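Local coordinates for protein SusD homolog (Bacteroides thetaiotaomicron VPI-5482, PDB 3IV0) that probably binds glycans at the outer membrane, as a member of the SusD family of Bacteroides nutrient-uptake proteins, though its own ligand is not established, at residues Met280-Asn294 with Phe344-Asn358. Residues are numbered along the deposited sequence; the frame is centred on the assembly and turned at random. Where two conformers were deposited one is given.
Sequences MNAKFSDNVSYSCLN and FWNIDTYGNGTITSN. With EDO (1,2-ethanediol), chain F.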
HETATM    1  N   MSE A 280      11.745  12.033  -4.125  0.66 15.91           N
HETATM    2  CA  MSE A 280      12.438  11.793  -2.901  0.66 18.31           C
HETATM    3  C   MSE A 280      11.462  11.771  -1.708  0.66 14.02           C
HETATM    4  O   MSE A 280      11.513  10.867  -0.866  0.66 14.74           O
HETATM    5  CB  MSE A 280      13.482  12.881  -2.726  0.66 20.87           C
HETATM    6  CG  MSE A 280      14.299  12.677  -1.545  0.66 18.50           C
HETATM    7 SE   MSE A 280      15.905  13.747  -1.528  0.50 36.71          SE
HETATM    8  CE  MSE A 280      16.444  13.273  -2.749  0.66  3.33           C
ATOM      9  N   ASN A 281      10.575  12.752  -1.654  1.00 12.95           N
ATOM     10  CA  ASN A 281       9.648  12.913  -0.535  1.00 12.28           C
ATOM     11  C   ASN A 281       8.556  11.829  -0.519  1.00 11.75           C
ATOM     12  O   ASN A 281       7.853  11.650   0.457  1.00 11.44           O
ATOM     13  CB  ASN A 281       9.043  14.327  -0.572  1.00 12.73           C
ATOM     14  CG  ASN A 281       8.359  14.749   0.702  1.00 11.95           C
ATOM     15  OD1 ASN A 281       8.783  14.443   1.855  1.00 16.72           O
ATOM     16  ND2 ASN A 281       7.319  15.498   0.523  1.00 10.59           N
ATOM     17  N   ALA A 282       8.402  11.134  -1.636  1.00 12.18           N
ATOM     18  CA  ALA A 282       7.478  10.003  -1.746  1.00 11.05           C
ATOM     19  C   ALA A 282       8.010   8.698  -1.174  1.00 11.34           C
ATOM     20  O   ALA A 282       7.249   7.750  -0.917  1.00 10.62           O
ATOM     21  CB  ALA A 282       7.095   9.751  -3.212  1.00 10.36           C
ATOM     22  N   LYS A 283       9.331   8.623  -1.006  1.00 10.30           N
ATOM     23  CA  LYS A 283       9.994   7.419  -0.522  1.00 11.56           C
ATOM     24  C   LYS A 283      10.173   7.534   0.982  1.00 10.97           C
ATOM     25  O   LYS A 283      10.975   8.351   1.467  1.00 12.04           O
ATOM     26  CB  LYS A 283      11.336   7.232  -1.217  1.00 11.99           C
ATOM     27  CG  LYS A 283      11.150   6.939  -2.705  1.00 13.37           C
ATOM     28  CD  LYS A 283      12.459   6.670  -3.423  1.00 13.32           C
ATOM     29  CE  LYS A 283      13.106   7.947  -3.879  1.00 12.97           C
ATOM     30  NZ  LYS A 283      14.231   7.677  -4.857  1.00 13.94           N
ATOM     31  N   PHE A 284       9.478   6.683   1.718  1.00 11.10           N
ATOM     32  CA  PHE A 284       9.592   6.686   3.167  1.00 11.97           C
ATOM     33  C   PHE A 284      11.040   6.703   3.615  1.00 11.22           C
ATOM     34  O   PHE A 284      11.450   7.521   4.486  1.00 11.49           O
ATOM     35  CB  PHE A 284       8.888   5.433   3.709  1.00 12.20           C
ATOM     36  CG  PHE A 284       8.993   5.235   5.206  1.00 10.96           C
ATOM     37  CD1 PHE A 284       8.097   5.859   6.046  1.00 11.87           C
ATOM     38  CD2 PHE A 284       9.963   4.419   5.757  1.00 13.47           C
ATOM     39  CE1 PHE A 284       8.144   5.670   7.421  1.00 12.04           C
ATOM     40  CE2 PHE A 284      10.007   4.238   7.142  1.00 11.78           C
ATOM     41  CZ  PHE A 284       9.100   4.895   7.953  1.00 11.94           C
ATOM     42  N   SER A 285      11.842   5.841   3.027  1.00 10.57           N
ATOM     43  CA  SER A 285      13.246   5.740   3.404  1.00 11.50           C
ATOM     44  C   SER A 285      13.952   7.116   3.358  1.00 13.37           C
ATOM     45  O   SER A 285      14.763   7.441   4.252  1.00 13.23           O
ATOM     46  CB  SER A 285      13.951   4.726   2.509  1.00 11.89           C
ATOM     47  OG  SER A 285      15.262   4.449   2.999  1.00 12.31           O
ATOM     48  N   ASP A 286      13.682   7.912   2.319  1.00 11.40           N
ATOM     49  CA  ASP A 286      14.344   9.206   2.158  1.00 13.24           C
ATOM     50  C   ASP A 286      13.850  10.241   3.129  1.00 15.11           C
ATOM     51  O   ASP A 286      14.459  11.304   3.259  1.00 14.95           O
ATOM     52  CB  ASP A 286      14.285   9.695   0.713  1.00 13.60           C
ATOM     53  CG  ASP A 286      15.256   8.949  -0.198  1.00 14.29           C
ATOM     54  OD1 ASP A 286      16.280   8.422   0.281  1.00 13.44           O
ATOM     55  OD2 ASP A 286      15.038   8.951  -1.436  1.00 16.01           O
ATOM     56  N   ASN A 287      12.752   9.942   3.826  1.00 12.83           N
ATOM     57  CA  ASN A 287      12.242  10.841   4.825  1.00 13.49           C
ATOM     58  C   ASN A 287      12.733  10.500   6.232  1.00 13.98           C
ATOM     59  O   ASN A 287      12.601  11.341   7.140  1.00 13.43           O
ATOM     60  CB  ASN A 287      10.703  10.854   4.780  1.00 11.60           C
ATOM     61  CG  ASN A 287      10.156  11.491   3.514  1.00 13.29           C
ATOM     62  OD1 ASN A 287      10.732  12.431   2.957  1.00 13.75           O
ATOM     63  ND2 ASN A 287       9.016  10.990   3.058  1.00 12.93           N
ATOM     64  N   VAL A 288      13.263   9.291   6.423  1.00 12.39           N
ATOM     65  CA  VAL A 288      13.675   8.828   7.749  1.00 12.59           C
ATOM     66  C   VAL A 288      15.156   8.477   7.791  1.00 12.96           C
ATOM     67  O   VAL A 288      15.604   7.840   8.739  1.00 14.25           O
ATOM     68  CB  VAL A 288      12.845   7.619   8.240  1.00 13.22           C
ATOM     69  CG1 VAL A 288      11.395   8.058   8.393  1.00 15.30           C
ATOM     70  CG2 VAL A 288      12.977   6.464   7.293  1.00 13.60           C
ATOM     71  N   SER A 289      15.925   8.929   6.822  1.00 13.66           N
ATOM     72  CA  SER A 289      17.370   8.668   6.751  1.00 13.38           C
ATOM     73  C   SER A 289      18.147   9.957   6.707  1.00 14.20           C
ATOM     74  O   SER A 289      17.650  10.967   6.211  1.00 14.14           O
ATOM     75  CB  SER A 289      17.703   7.873   5.481  1.00 14.02           C
ATOM     76  OG  SER A 289      17.035   6.616   5.471  1.00 14.31           O
ATOM     77  N   TYR A 290      19.383   9.928   7.209  1.00 15.35           N
ATOM     78  CA  TYR A 290      20.263  11.091   7.088  1.00 15.58           C
ATOM     79  C   TYR A 290      21.712  10.744   6.761  1.00 15.50           C
ATOM     80  O   TYR A 290      22.338  11.454   5.993  1.00 16.50           O
ATOM     81  CB  TYR A 290      20.199  11.977   8.358  1.00 19.49           C
ATOM     82  CG  TYR A 290      20.854  11.387   9.594  1.00 20.24           C
ATOM     83  CD1 TYR A 290      20.159  10.557  10.460  1.00 20.58           C
ATOM     84  CD2 TYR A 290      22.185  11.670   9.898  1.00 20.91           C
ATOM     85  CE1 TYR A 290      20.759  10.009  11.566  1.00 25.47           C
ATOM     86  CE2 TYR A 290      22.792  11.115  11.006  1.00 22.09           C
ATOM     87  CZ  TYR A 290      22.080  10.295  11.836  1.00 24.57           C
ATOM     88  OH  TYR A 290      22.668   9.737  12.951  1.00 26.73           O
ATOM     89  N   SER A 291      22.230   9.677   7.351  1.00 16.53           N
ATOM     90  CA  SER A 291      23.684   9.468   7.322  1.00 18.02           C
ATOM     91  C   SER A 291      24.161   9.124   5.907  1.00 20.71           C
ATOM     92  O   SER A 291      25.258   9.501   5.487  1.00 22.17           O
ATOM     93  CB  SER A 291      24.097   8.403   8.332  1.00 18.20           C
ATOM     94  OG  SER A 291      23.555   7.128   8.038  1.00 19.53           O
ATOM     95  N   CYS A 292      23.325   8.437   5.141  1.00 19.42           N
ATOM     96  CA  CYS A 292      23.678   8.090   3.760  1.00 20.64           C
ATOM     97  C   CYS A 292      23.255   9.138   2.733  1.00 20.40           C
ATOM     98  O   CYS A 292      23.556   9.002   1.552  1.00 22.51           O
ATOM     99  CB  CYS A 292      23.060   6.736   3.408  1.00 20.87           C
ATOM    100  SG  CYS A 292      21.241   6.708   3.584  1.00 20.95           S
ATOM    101  N   LEU A 293      22.584  10.202   3.185  1.00 21.21           N
ATOM    102  CA  LEU A 293      22.089  11.268   2.308  1.00 21.22           C
ATOM    103  C   LEU A 293      22.854  12.569   2.512  1.00 20.80           C
ATOM    104  O   LEU A 293      22.495  13.604   1.957  1.00 20.47           O
ATOM    105  CB  LEU A 293      20.582  11.523   2.571  1.00 18.10           C
ATOM    106  CG  LEU A 293      19.584  10.389   2.308  1.00 17.27           C
ATOM    107  CD1 LEU A 293      18.169  10.828   2.666  1.00 17.12           C
ATOM    108  CD2 LEU A 293      19.684   9.925   0.843  1.00 20.68           C
ATOM    109  N   ASN A 294      23.975  12.554   3.221  0.60 25.54           N
ATOM    110  CA  ASN A 294      24.716  13.809   3.440  0.60 27.12           C
ATOM    111  C   ASN A 294      23.845  14.896   4.106  0.60 25.98           C
ATOM    112  O   ASN A 294      23.907  16.055   3.681  0.60 27.81           O
ATOM    113  CB  ASN A 294      25.258  14.388   2.119  0.60 26.85           C
ATOM    114  CG  ASN A 294      26.077  13.392   1.315  0.60 31.98           C
ATOM    115  OD1 ASN A 294      25.845  13.214   0.115  0.60 42.92           O
ATOM    116  ND2 ASN A 294      27.045  12.756   1.955  0.60 19.06           N
ATOM    117  N   PHE A 344      15.144   0.086   4.617  1.00 12.00           N
ATOM    118  CA  PHE A 344      15.007   0.066   3.162  1.00 12.33           C
ATOM    119  C   PHE A 344      16.286   0.383   2.407  1.00 11.91           C
ATOM    120  O   PHE A 344      16.252   0.610   1.202  1.00 13.25           O
ATOM    121  CB  PHE A 344      13.933   1.072   2.757  1.00 11.35           C
ATOM    122  CG  PHE A 344      12.569   0.761   3.327  1.00 10.65           C
ATOM    123  CD1 PHE A 344      11.727  -0.097   2.674  1.00 12.48           C
ATOM    124  CD2 PHE A 344      12.148   1.325   4.506  1.00 11.32           C
ATOM    125  CE1 PHE A 344      10.500  -0.424   3.225  1.00 11.55           C
ATOM    126  CE2 PHE A 344      10.923   1.037   5.058  1.00 11.84           C
ATOM    127  CZ  PHE A 344      10.089   0.157   4.421  1.00 11.74           C
ATOM    128  N   TRP A 345      17.415   0.537   3.102  1.00 13.46           N
ATOM    129  CA  TRP A 345      18.596   1.057   2.411  1.00 13.12           C
ATOM    130  C   TRP A 345      19.038   0.204   1.234  1.00 12.92           C
ATOM    131  O   TRP A 345      19.360  -0.963   1.356  1.00 14.60           O
ATOM    132  CB  TRP A 345      19.748   1.301   3.378  1.00 13.29           C
ATOM    133  CG  TRP A 345      19.528   2.460   4.275  1.00 13.95           C
ATOM    134  CD1 TRP A 345      18.475   3.313   4.277  1.00 13.65           C
ATOM    135  CD2 TRP A 345      20.428   2.920   5.279  1.00 14.50           C
ATOM    136  NE1 TRP A 345      18.634   4.259   5.250  1.00 14.06           N
ATOM    137  CE2 TRP A 345      19.837   4.049   5.877  1.00 14.13           C
ATOM    138  CE3 TRP A 345      21.673   2.486   5.723  1.00 17.51           C
ATOM    139  CZ2 TRP A 345      20.450   4.749   6.933  1.00 16.68           C
ATOM    140  CZ3 TRP A 345      22.289   3.184   6.767  1.00 19.48           C
ATOM    141  CH2 TRP A 345      21.684   4.299   7.346  1.00 18.93           C
ATOM    142  N   ASN A 346      19.025   0.863   0.093  1.00 12.74           N
ATOM    143  CA  ASN A 346      19.576   0.421  -1.180  1.00 13.27           C
ATOM    144  C   ASN A 346      19.994   1.723  -1.843  1.00 12.86           C
ATOM    145  O   ASN A 346      19.270   2.352  -2.614  1.00 13.21           O
ATOM    146  CB  ASN A 346      18.538  -0.309  -2.005  1.00 13.51           C
ATOM    147  CG  ASN A 346      18.520  -1.795  -1.711  1.00 14.50           C
ATOM    148  OD1 ASN A 346      19.559  -2.464  -1.849  1.00 18.71           O
ATOM    149  ND2 ASN A 346      17.377  -2.310  -1.247  1.00 15.06           N
ATOM    150  N   ILE A 347      21.195   2.151  -1.501  1.00 14.93           N
ATOM    151  CA  ILE A 347      21.612   3.507  -1.766  1.00 15.41           C
ATOM    152  C   ILE A 347      22.164   3.641  -3.191  1.00 17.56           C
ATOM    153  O   ILE A 347      22.854   2.740  -3.661  1.00 19.28           O
ATOM    154  CB  ILE A 347      22.687   3.903  -0.736  1.00 17.45           C
ATOM    155  CG1 ILE A 347      22.105   3.908   0.691  1.00 18.96           C
ATOM    156  CG2 ILE A 347      23.250   5.265  -1.073  1.00 20.16           C
ATOM    157  CD1 ILE A 347      23.155   3.612   1.783  1.00 21.12           C
ATOM    158  N   ASP A 348      21.833   4.732  -3.874  1.00 15.52           N
ATOM    159  CA  ASP A 348      22.354   4.944  -5.217  1.00 17.75           C
ATOM    160  C   ASP A 348      22.295   6.416  -5.536  1.00 18.69           C
ATOM    161  O   ASP A 348      21.681   7.206  -4.831  1.00 17.14           O
ATOM    162  CB  ASP A 348      21.541   4.119  -6.214  1.00 18.73           C
ATOM    163  CG  ASP A 348      22.257   3.874  -7.527  1.00 28.92           C
ATOM    164  OD1 ASP A 348      23.395   4.369  -7.705  1.00 31.76           O
ATOM    165  OD2 ASP A 348      21.656   3.185  -8.381  1.00 36.67           O
ATOM    166  N   THR A 349      23.003   6.797  -6.594  1.00 19.71           N
ATOM    167  CA  THR A 349      23.006   8.174  -7.043  1.00 22.10           C
ATOM    168  C   THR A 349      22.425   8.292  -8.440  1.00 24.40           C
ATOM    169  O   THR A 349      22.457   7.338  -9.215  1.00 27.08           O
ATOM    170  CB  THR A 349      24.426   8.718  -7.046  1.00 23.17           C
ATOM    171  OG1 THR A 349      25.209   7.932  -7.944  1.00 31.59           O
ATOM    172  CG2 THR A 349      25.014   8.632  -5.656  1.00 23.34           C
ATOM    173  N   TYR A 350      21.868   9.450  -8.754  1.00 24.37           N
ATOM    174  CA  TYR A 350      21.400   9.709 -10.110  1.00 28.27           C
ATOM    175  C   TYR A 350      21.544  11.189 -10.456  1.00 30.80           C
ATOM    176  O   TYR A 350      21.897  12.008  -9.600  1.00 29.56           O
ATOM    177  CB  TYR A 350      19.951   9.253 -10.269  1.00 27.71           C
ATOM    178  CG  TYR A 350      18.972   9.928  -9.347  1.00 28.16           C
ATOM    179  CD1 TYR A 350      18.697   9.404  -8.082  1.00 22.52           C
ATOM    180  CD2 TYR A 350      18.338  11.095  -9.726  1.00 30.84           C
ATOM    181  CE1 TYR A 350      17.797  10.027  -7.240  1.00 28.12           C
ATOM    182  CE2 TYR A 350      17.452  11.723  -8.902  1.00 28.50           C
ATOM    183  CZ  TYR A 350      17.172  11.189  -7.660  1.00 26.69           C
ATOM    184  OH  TYR A 350      16.270  11.838  -6.856  1.00 28.53           O
ATOM    185  N   GLY A 351      21.275  11.524 -11.717  1.00 33.46           N
ATOM    186  CA  GLY A 351      21.371  12.902 -12.179  1.00 36.31           C
ATOM    187  C   GLY A 351      22.722  13.482 -11.863  1.00 37.47           C
ATOM    188  O   GLY A 351      23.744  12.834 -12.090  1.00 40.09           O
ATOM    189  N   ASN A 352      22.743  14.697 -11.322  1.00 39.57           N
ATOM    190  CA  ASN A 352      24.004  15.286 -10.896  1.00 41.55           C
ATOM    191  C   ASN A 352      24.231  15.075  -9.415  1.00 39.84           C
ATOM    192  O   ASN A 352      24.038  15.983  -8.603  1.00 41.94           O
ATOM    193  CB  ASN A 352      24.093  16.778 -11.238  1.00 42.62           C
ATOM    194  CG  ASN A 352      25.536  17.282 -11.258  1.00 48.81           C
ATOM    195  OD1 ASN A 352      26.272  17.149 -10.275  1.00 52.71           O
ATOM    196  ND2 ASN A 352      25.946  17.853 -12.389  1.00 54.49           N
ATOM    197  N   GLY A 353      24.617  13.856  -9.065  1.00 36.50           N
ATOM    198  CA  GLY A 353      25.101  13.574  -7.730  1.00 33.50           C
ATOM    199  C   GLY A 353      24.014  13.385  -6.692  1.00 28.71           C
ATOM    200  O   GLY A 353      24.325  13.216  -5.528  1.00 29.95           O
ATOM    201  N   THR A 354      22.749  13.402  -7.100  1.00 28.14           N
ATOM    202  CA  THR A 354      21.660  13.257  -6.136  1.00 26.10           C
ATOM    203  C   THR A 354      21.623  11.848  -5.572  1.00 23.18           C
ATOM    204  O   THR A 354      21.585  10.860  -6.309  1.00 23.54           O
ATOM    205  CB  THR A 354      20.305  13.527  -6.770  1.00 24.66           C
ATOM    206  OG1 THR A 354      20.328  14.794  -7.438  1.00 32.27           O
ATOM    207  CG2 THR A 354      19.211  13.517  -5.717  1.00 26.98           C
ATOM    208  N   ILE A 355      21.596  11.768  -4.256  1.00 21.58           N
ATOM    209  CA  ILE A 355      21.595  10.490  -3.573  1.00 18.69           C
ATOM    210  C   ILE A 355      20.178  10.109  -3.134  1.00 17.90           C
ATOM    211  O   ILE A 355      19.456  10.937  -2.608  1.00 19.23           O
ATOM    212  CB  ILE A 355      22.502  10.522  -2.319  1.00 18.92           C
ATOM    213  CG1 ILE A 355      23.918  10.990  -2.674  1.00 23.99           C
ATOM    214  CG2 ILE A 355      22.570   9.152  -1.668  1.00 21.55           C
ATOM    215  CD1 ILE A 355      24.760  11.207  -1.437  1.00 26.56           C
ATOM    216  N   THR A 356      19.816   8.844  -3.352  1.00 14.05           N
ATOM    217  CA  THR A 356      18.640   8.293  -2.679  1.00 13.54           C
ATOM    218  C   THR A 356      19.070   7.141  -1.802  1.00 14.70           C
ATOM    219  O   THR A 356      19.964   6.359  -2.135  1.00 14.27           O
ATOM    220  CB  THR A 356      17.551   7.813  -3.678  1.00 14.87           C
ATOM    221  OG1 THR A 356      16.428   7.266  -2.966  1.00 13.61           O
ATOM    222  CG2 THR A 356      18.070   6.768  -4.603  1.00 16.84           C
ATOM    223  N   SER A 357      18.367   7.007  -0.693  1.00 12.86           N
ATOM    224  CA  SER A 357      18.601   5.876   0.185  1.00 12.75           C
ATOM    225  C   SER A 357      17.870   4.623  -0.239  1.00 12.53           C
ATOM    226  O   SER A 357      18.098   3.562   0.333  1.00 13.68           O
ATOM    227  CB  SER A 357      18.234   6.211   1.634  1.00 13.39           C
ATOM    228  OG  SER A 357      16.811   6.326   1.790  1.00 14.12           O
ATOM    229  N   ASN A 358      16.962   4.752  -1.213  1.00 12.64           N
ATOM    230  CA  ASN A 358      16.192   3.613  -1.654  1.00 12.31           C
ATOM    231  C   ASN A 358      15.901   3.660  -3.154  1.00 12.49           C
ATOM    232  O   ASN A 358      14.913   4.248  -3.589  1.00 12.63           O
ATOM    233  CB  ASN A 358      14.905   3.467  -0.836  1.00 12.05           C
ATOM    234  CG  ASN A 358      14.164   2.180  -1.174  1.00 12.18           C
ATOM    235  OD1 ASN A 358      14.646   1.394  -1.990  1.00 12.33           O
ATOM    236  ND2 ASN A 358      13.034   1.934  -0.519  1.00 12.34           N
TER
HETATM  237  C1  EDO F   5      14.300  13.350   1.190  1.00 29.46           C
HETATM  238  O1  EDO F   5      15.427  13.714   1.941  1.00 32.44           O
HETATM  239  C2  EDO F   5      12.960  13.998   1.528  1.00 29.16           C
HETATM  240  O2  EDO F   5      12.893  14.431   2.875  1.00 31.40           O
HETATM  241  O   HOH W   1      14.446  10.223  -5.695  1.00 25.95           O
HETATM  242  O   HOH W   2      15.184   2.932   5.420  1.00 12.75           O
HETATM  243  O   HOH W   3      11.179   3.693   1.113  1.00 13.40           O
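D286 and S357, whose CA atoms lie 5.8 Å apart, mark where the turn-rich segment 280-294 meets the base of a β-hairpin, strands 348-350 and 354-356. The carboxylate of D286 shows how one acidic side chain can hold the chain where it leaves a strand: OD1 takes the backbone N of S357 on its syn lone pair at 2.7 Å (161°) and the S357 hydroxyl from above the carboxylate plane, while OD2 accepts T356 OG1, also on a syn lone pair. K283 NZ donates to that same T356 OG1 at 2.9 Å, and a water links NZ to Y350 OH. Replacing D286 by an alanine is likely to leave the S357 amide and the T356 and S357 hydroxyls without their shared acceptor, and to remove the long salt bridge to K283. Farther along, W345 NE1 donates to S289 OG in the indole plane (2.9 Å, 163°). With chi1 at 58°, C292 swings SG over one indole face, 4.0 Å from the five-membered ring's centroid, while its CB meets I347 CD1. T356 OG1 also accepts N358 N, forming an ST turn, and G353 and T354 opposite Y350 make a G1 beta bulge in this two-stranded antiparallel hairpin, fastened to the short helical turn about 284-287.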